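Local coordinates for protein aminotransferase (Psychrobacter arcticus 273-4, PDB 3IF2) that probably transfers amino groups as a pyridoxal 5'-phosphate-dependent aminotransferase, perhaps acting between valine and pyruvate, at residues 46-51 with 326-331; 246-251 with 274-279. All blocks are in the same frame, centred on the assembly; numbering follows the deposited sequence.

Interaction 1 of 2, residues 46-51 with 326-331; sequences DAVNEL and KQLSDN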
# COMPACT_ATOMS: atom_id res chain seq x y z
N ASP A 46 -10.18 17.72 -19.32
CA ASP A 46 -10.58 18.98 -18.61
C ASP A 46 -11.89 18.91 -17.85
O ASP A 46 -11.96 19.37 -16.71
CB ASP A 46 -10.61 20.19 -19.59
CG ASP A 46 -9.22 20.57 -20.14
OD1 ASP A 46 -8.19 20.19 -19.53
OD2 ASP A 46 -9.15 21.26 -21.18
N ALA A 47 -12.92 18.30 -18.47
CA ALA A 47 -14.24 18.21 -17.84
C ALA A 47 -14.20 17.38 -16.56
O ALA A 47 -14.91 17.70 -15.62
CB ALA A 47 -15.29 17.67 -18.79
N VAL A 48 -13.33 16.36 -16.52
CA VAL A 48 -13.16 15.49 -15.37
C VAL A 48 -12.47 16.22 -14.21
O VAL A 48 -12.89 16.12 -13.07
CB VAL A 48 -12.33 14.19 -15.72
CG1 VAL A 48 -12.10 13.34 -14.47
CG2 VAL A 48 -13.02 13.36 -16.81
N ASN A 49 -11.40 16.93 -14.53
CA ASN A 49 -10.65 17.69 -13.54
C ASN A 49 -11.43 18.87 -12.95
O ASN A 49 -11.23 19.21 -11.77
CB ASN A 49 -9.30 18.09 -14.12
CG ASN A 49 -8.39 16.88 -14.34
OD1 ASN A 49 -8.51 15.87 -13.65
ND2 ASN A 49 -7.49 16.98 -15.32
N GLU A 50 -12.29 19.49 -13.75
CA GLU A 50 -13.19 20.52 -13.25
C GLU A 50 -14.12 19.96 -12.17
O GLU A 50 -14.31 20.62 -11.13
CB GLU A 50 -14.01 21.15 -14.39
CG GLU A 50 -13.21 22.18 -15.17
CD GLU A 50 -13.65 22.36 -16.61
OE1 GLU A 50 -14.72 21.87 -17.04
OE2 GLU A 50 -12.86 23.02 -17.34
N LEU A 51 -14.71 18.78 -12.42
CA LEU A 51 -15.58 18.14 -11.43
C LEU A 51 -14.80 17.74 -10.16
O LEU A 51 -15.29 17.93 -9.04
CB LEU A 51 -16.31 16.93 -12.00
CG LEU A 51 -17.20 16.08 -11.06
CD1 LEU A 51 -18.20 16.92 -10.23
CD2 LEU A 51 -17.92 15.03 -11.89
N LYS A 326 -20.83 7.90 -12.62
CA LYS A 326 -21.35 7.22 -13.80
C LYS A 326 -21.55 8.19 -14.98
O LYS A 326 -21.17 7.88 -16.12
CB LYS A 326 -22.67 6.51 -13.45
CG LYS A 326 -23.11 5.44 -14.43
CD LYS A 326 -24.37 4.70 -13.94
CE LYS A 326 -24.67 3.43 -14.77
NZ LYS A 326 -24.70 3.69 -16.23
N GLN A 327 -22.10 9.38 -14.71
CA GLN A 327 -22.32 10.40 -15.75
C GLN A 327 -21.01 10.93 -16.31
O GLN A 327 -20.87 11.11 -17.52
CB GLN A 327 -23.17 11.57 -15.25
CG GLN A 327 -24.54 11.16 -14.76
CD GLN A 327 -25.37 12.36 -14.37
OE1 GLN A 327 -25.84 13.12 -15.25
NE2 GLN A 327 -25.56 12.57 -13.04
N LEU A 328 -20.05 11.14 -15.41
CA LEU A 328 -18.70 11.52 -15.79
C LEU A 328 -18.06 10.46 -16.74
O LEU A 328 -17.44 10.80 -17.74
CB LEU A 328 -17.86 11.63 -14.52
CG LEU A 328 -16.41 12.05 -14.63
CD1 LEU A 328 -16.40 13.50 -15.11
CD2 LEU A 328 -15.69 11.89 -13.29
N SER A 329 -18.23 9.19 -16.41
CA SER A 329 -17.70 8.09 -17.21
C SER A 329 -18.34 7.98 -18.60
O SER A 329 -17.64 7.87 -19.60
CB SER A 329 -17.92 6.77 -16.46
OG SER A 329 -17.24 6.77 -15.24
N ASP A 330 -19.66 8.06 -18.64
CA ASP A 330 -20.40 7.93 -19.88
C ASP A 330 -20.30 9.14 -20.79
O ASP A 330 -20.18 8.96 -22.00
CB ASP A 330 -21.88 7.64 -19.61
CG ASP A 330 -22.11 6.36 -18.81
OD1 ASP A 330 -21.24 5.48 -18.81
OD2 ASP A 330 -23.18 6.23 -18.19
N ASN A 331 -20.35 10.35 -20.23
CA ASN A 331 -20.36 11.59 -21.04
C ASN A 331 -18.99 12.15 -21.42
O ASN A 331 -18.87 12.75 -22.49
CB ASN A 331 -21.16 12.71 -20.33
CG ASN A 331 -22.62 12.33 -20.06
OD1 ASN A 331 -23.16 11.43 -20.69
ND2 ASN A 331 -23.26 13.04 -19.15

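Interaction 2 of 2, residues 246-251 with 274-279; sequences NAYGMP and LSKIGL. With PLP (pyridoxal-5'-phosphate), chain C.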
# COMPACT_ATOMS: atom_id res chain seq x y z
N ASN A 246 -11.88 -4.98 -13.50
CA ASN A 246 -12.59 -3.90 -14.25
C ASN A 246 -11.89 -2.56 -14.17
O ASN A 246 -12.55 -1.53 -14.16
CB ASN A 246 -14.02 -3.68 -13.78
CG ASN A 246 -14.85 -4.85 -13.99
OD1 ASN A 246 -14.61 -5.88 -13.37
ND2 ASN A 246 -15.87 -4.72 -14.86
N ALA A 247 -10.57 -2.53 -14.18
CA ALA A 247 -9.86 -1.25 -14.14
C ALA A 247 -10.43 -0.22 -15.15
O ALA A 247 -10.65 0.93 -14.79
CB ALA A 247 -8.38 -1.45 -14.36
N TYR A 248 -10.76 -0.69 -16.37
CA TYR A 248 -11.28 0.14 -17.49
C TYR A 248 -12.75 -0.10 -17.83
O TYR A 248 -13.26 0.51 -18.78
CB TYR A 248 -10.47 -0.18 -18.77
CG TYR A 248 -8.97 0.04 -18.66
CD1 TYR A 248 -8.41 1.32 -18.77
CD2 TYR A 248 -8.11 -1.03 -18.45
CE1 TYR A 248 -7.00 1.51 -18.64
CE2 TYR A 248 -6.73 -0.85 -18.32
CZ TYR A 248 -6.18 0.42 -18.42
OH TYR A 248 -4.80 0.58 -18.30
N GLY A 249 -13.43 -0.96 -17.06
CA GLY A 249 -14.77 -1.41 -17.36
C GLY A 249 -15.92 -0.74 -16.68
O GLY A 249 -15.79 0.37 -16.18
N MSE A 250 -17.05 -1.44 -16.67
CA MSE A 250 -18.28 -0.95 -16.07
C MSE A 250 -18.23 -1.06 -14.55
O MSE A 250 -17.47 -1.91 -14.01
CB MSE A 250 -19.47 -1.79 -16.52
CG MSE A 250 -19.72 -1.79 -18.00
SE MSE A 250 -20.58 -3.42 -18.51
CE MSE A 250 -19.12 -4.67 -18.03
N PRO A 251 -18.97 -0.18 -13.84
CA PRO A 251 -19.77 0.97 -14.29
C PRO A 251 -18.94 2.27 -14.47
O PRO A 251 -19.44 3.23 -15.05
CB PRO A 251 -20.79 1.16 -13.17
CG PRO A 251 -20.10 0.57 -11.93
CD PRO A 251 -19.02 -0.34 -12.37
N LEU A 274 -10.21 3.53 -8.99
CA LEU A 274 -10.43 4.97 -9.25
C LEU A 274 -9.31 5.55 -10.13
O LEU A 274 -9.35 6.73 -10.49
CB LEU A 274 -10.52 5.76 -7.94
CG LEU A 274 -11.65 5.46 -6.96
CD1 LEU A 274 -11.59 6.47 -5.77
CD2 LEU A 274 -12.99 5.52 -7.67
N SER A 275 -8.33 4.73 -10.51
CA SER A 275 -7.20 5.19 -11.33
C SER A 275 -7.59 5.65 -12.73
O SER A 275 -7.22 6.75 -13.17
CB SER A 275 -6.12 4.11 -11.43
OG SER A 275 -5.65 3.78 -10.15
N LYS A 276 -8.42 4.85 -13.39
CA LYS A 276 -8.77 5.13 -14.78
C LYS A 276 -9.95 6.05 -15.00
O LYS A 276 -10.27 6.37 -16.14
CB LYS A 276 -8.82 3.81 -15.56
CG LYS A 276 -7.55 2.89 -15.32
CD LYS A 276 -6.20 3.52 -15.75
CE LYS A 276 -5.00 2.73 -15.25
NZ LYS A 276 -5.15 1.27 -15.42
N ILE A 277 -10.59 6.50 -13.90
CA ILE A 277 -11.56 7.59 -13.98
C ILE A 277 -10.79 8.91 -13.92
O ILE A 277 -11.38 9.95 -14.16
CB ILE A 277 -12.74 7.54 -12.93
CG1 ILE A 277 -12.32 7.85 -11.48
CG2 ILE A 277 -13.41 6.19 -12.97
CD1 ILE A 277 -13.51 7.97 -10.50
N GLY A 278 -9.49 8.86 -13.56
CA GLY A 278 -8.60 10.00 -13.47
C GLY A 278 -7.92 10.28 -12.12
O GLY A 278 -7.34 11.34 -11.98
N LEU A 279 -7.97 9.35 -11.15
CA LEU A 279 -7.35 9.54 -9.81
C LEU A 279 -6.28 8.49 -9.45
O LEU A 279 -6.25 7.98 -8.31
CB LEU A 279 -8.44 9.55 -8.73
CG LEU A 279 -9.58 10.57 -8.85
CD1 LEU A 279 -10.71 10.25 -7.86
CD2 LEU A 279 -9.05 12.00 -8.68
N1 PLP C . -5.84 -3.54 -14.21
C2 PLP C . -5.45 -3.22 -15.49
C2A PLP C . -6.05 -3.99 -16.62
C3 PLP C . -4.52 -2.17 -15.70
O3 PLP C . -4.11 -1.81 -16.96
C4 PLP C . -3.98 -1.48 -14.59
C4A PLP C . -2.79 -0.56 -14.86
O4A PLP C . -2.75 0.59 -14.39
C5 PLP C . -4.40 -1.85 -13.27
C6 PLP C . -5.33 -2.89 -13.12
C5A PLP C . -3.84 -1.19 -11.99
O4P PLP C . -4.53 -0.03 -11.59
P PLP C . -4.31 0.60 -10.13
O1P PLP C . -3.37 -0.06 -9.15
O2P PLP C . -5.70 0.55 -9.58
O3P PLP C . -3.83 1.98 -10.38
O HOH W 1 -10.27 2.68 -12.87

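Interaction 1 of 2, residues 46-51 with 326-331
Leu328 packs against Val48 and Leu51 in a small, purely apolar helix-helix contact. It joins the first turns of helix 46-60, near the N-terminal end of the chain, to the start of the long helix 324-351. The two short segments run nearly antiparallel, at 167°, and their axes come within 10.7 Å. At that spacing the backbones do not touch, and one leucine spans most of the gap. Val48 and Leu328 are the nearest pair in register, with their CA atoms 6.8 Å apart.

The two methyls of Leu328 do the touching. CD1 of Leu328 lies 3.8 Å from CG2 of Val48 and 3.9 Å from CD2 of Leu51. It also reaches in as far as the CA of Val48. CD2 of Leu328 takes the other branch of the valine, 4.0 Å from Val48 CG1. The leucine fork thus reaches two residues about one helical turn apart, and each prong meets its own valine methyl. Val48 and Leu328 cross at about a right angle; Leu51 meets Leu328 with a single methyl. In Leu328 CG is anti to the backbone N (chi1 -179°), which carries the fork outward across the gap. No hydrogen bond joins the segments. On the far side of helix 324-351, Lys326 NZ and Asp330 OD2 form a salt bridge at 3.6 Å, along one turn of the same helix.

Other residues of helix 324-351 extend the contact: Ile333 touches Val48, Glu332 touches Ala47 and Arg324 touches Leu51. Asn49 packs on Ile73 of the second subunit. Ser329 turns away from helix 46-60 and packs on Phe252 and Asn254, in the loop between strands 242-245 and 268-273.

Interaction 2 of 2, residues 246-251 with 274-279
Tyr248 and Lys276 meet at an oblique angle next to the pyridoxal phosphate. The apolar part of the contact is the lysine chain lying along one side of the tyrosine ring: Tyr248 CE1 is 3.6 Å from both CG and CD of Lys276. The chain bends at chi2 (-62°) and again at chi4 (44°), which carries NZ round to the phenol end of the ring. Ala247 packs its methyl on the cofactor: CB lies over one face of the pyridine ring, 3.3 Å from PLP N1.

The direct polar contact between the segments is at the lysine tip. NZ of Lys276 gives a weak hydrogen bond of 3.0 Å to Tyr248 OH and a shorter one of 2.7 Å to PLP O4A. The same hydroxyl is hydrogen-bonded to PLP O3, which sits at the edge of the tyrosine ring, near its plane. This is consistent with fold-type I aminotransferases, in which the equivalent lysine forms the internal aldimine. Here the cofactor is modelled as the free aldehyde, with no bond between NZ and C4A.

One water links the backbones. It donates to Ala247 O at 2.6 Å and accepts from Lys276 N at 2.9 Å.

At the phosphate, Ser275 OG donates to PLP O3P over 2.6 Å. The cofactor is also hydrogen-bonded to Ser273, Arg283, Ser115, Asp245 and Asn217, and to Tyr79 of the second subunit. Asp245 OD1 in addition accepts from Ala247 N, and Ser273 OG is hydrogen-bonded to Ser275 N.

How the interactions relate
The centres of the two interactions lie 12 Å apart, and in sequence both segments of interaction 2 fall between the two segments of interaction 1. They touch directly at two points. Val48 CG1 packs 3.5 Å from the carbonyl O of Ile277, the residue after the cofactor lysine. Ser329 CB lies 4.1 Å from Pro251 O. The helix pair therefore backs both loops of interaction 2. It has no direct part in holding the cofactor: the nearest side-chain atoms of Val48 and Lys276 are about 10 Å apart. Interaction 2 forms part of the pocket itself, while interaction 1 is a layer behind it.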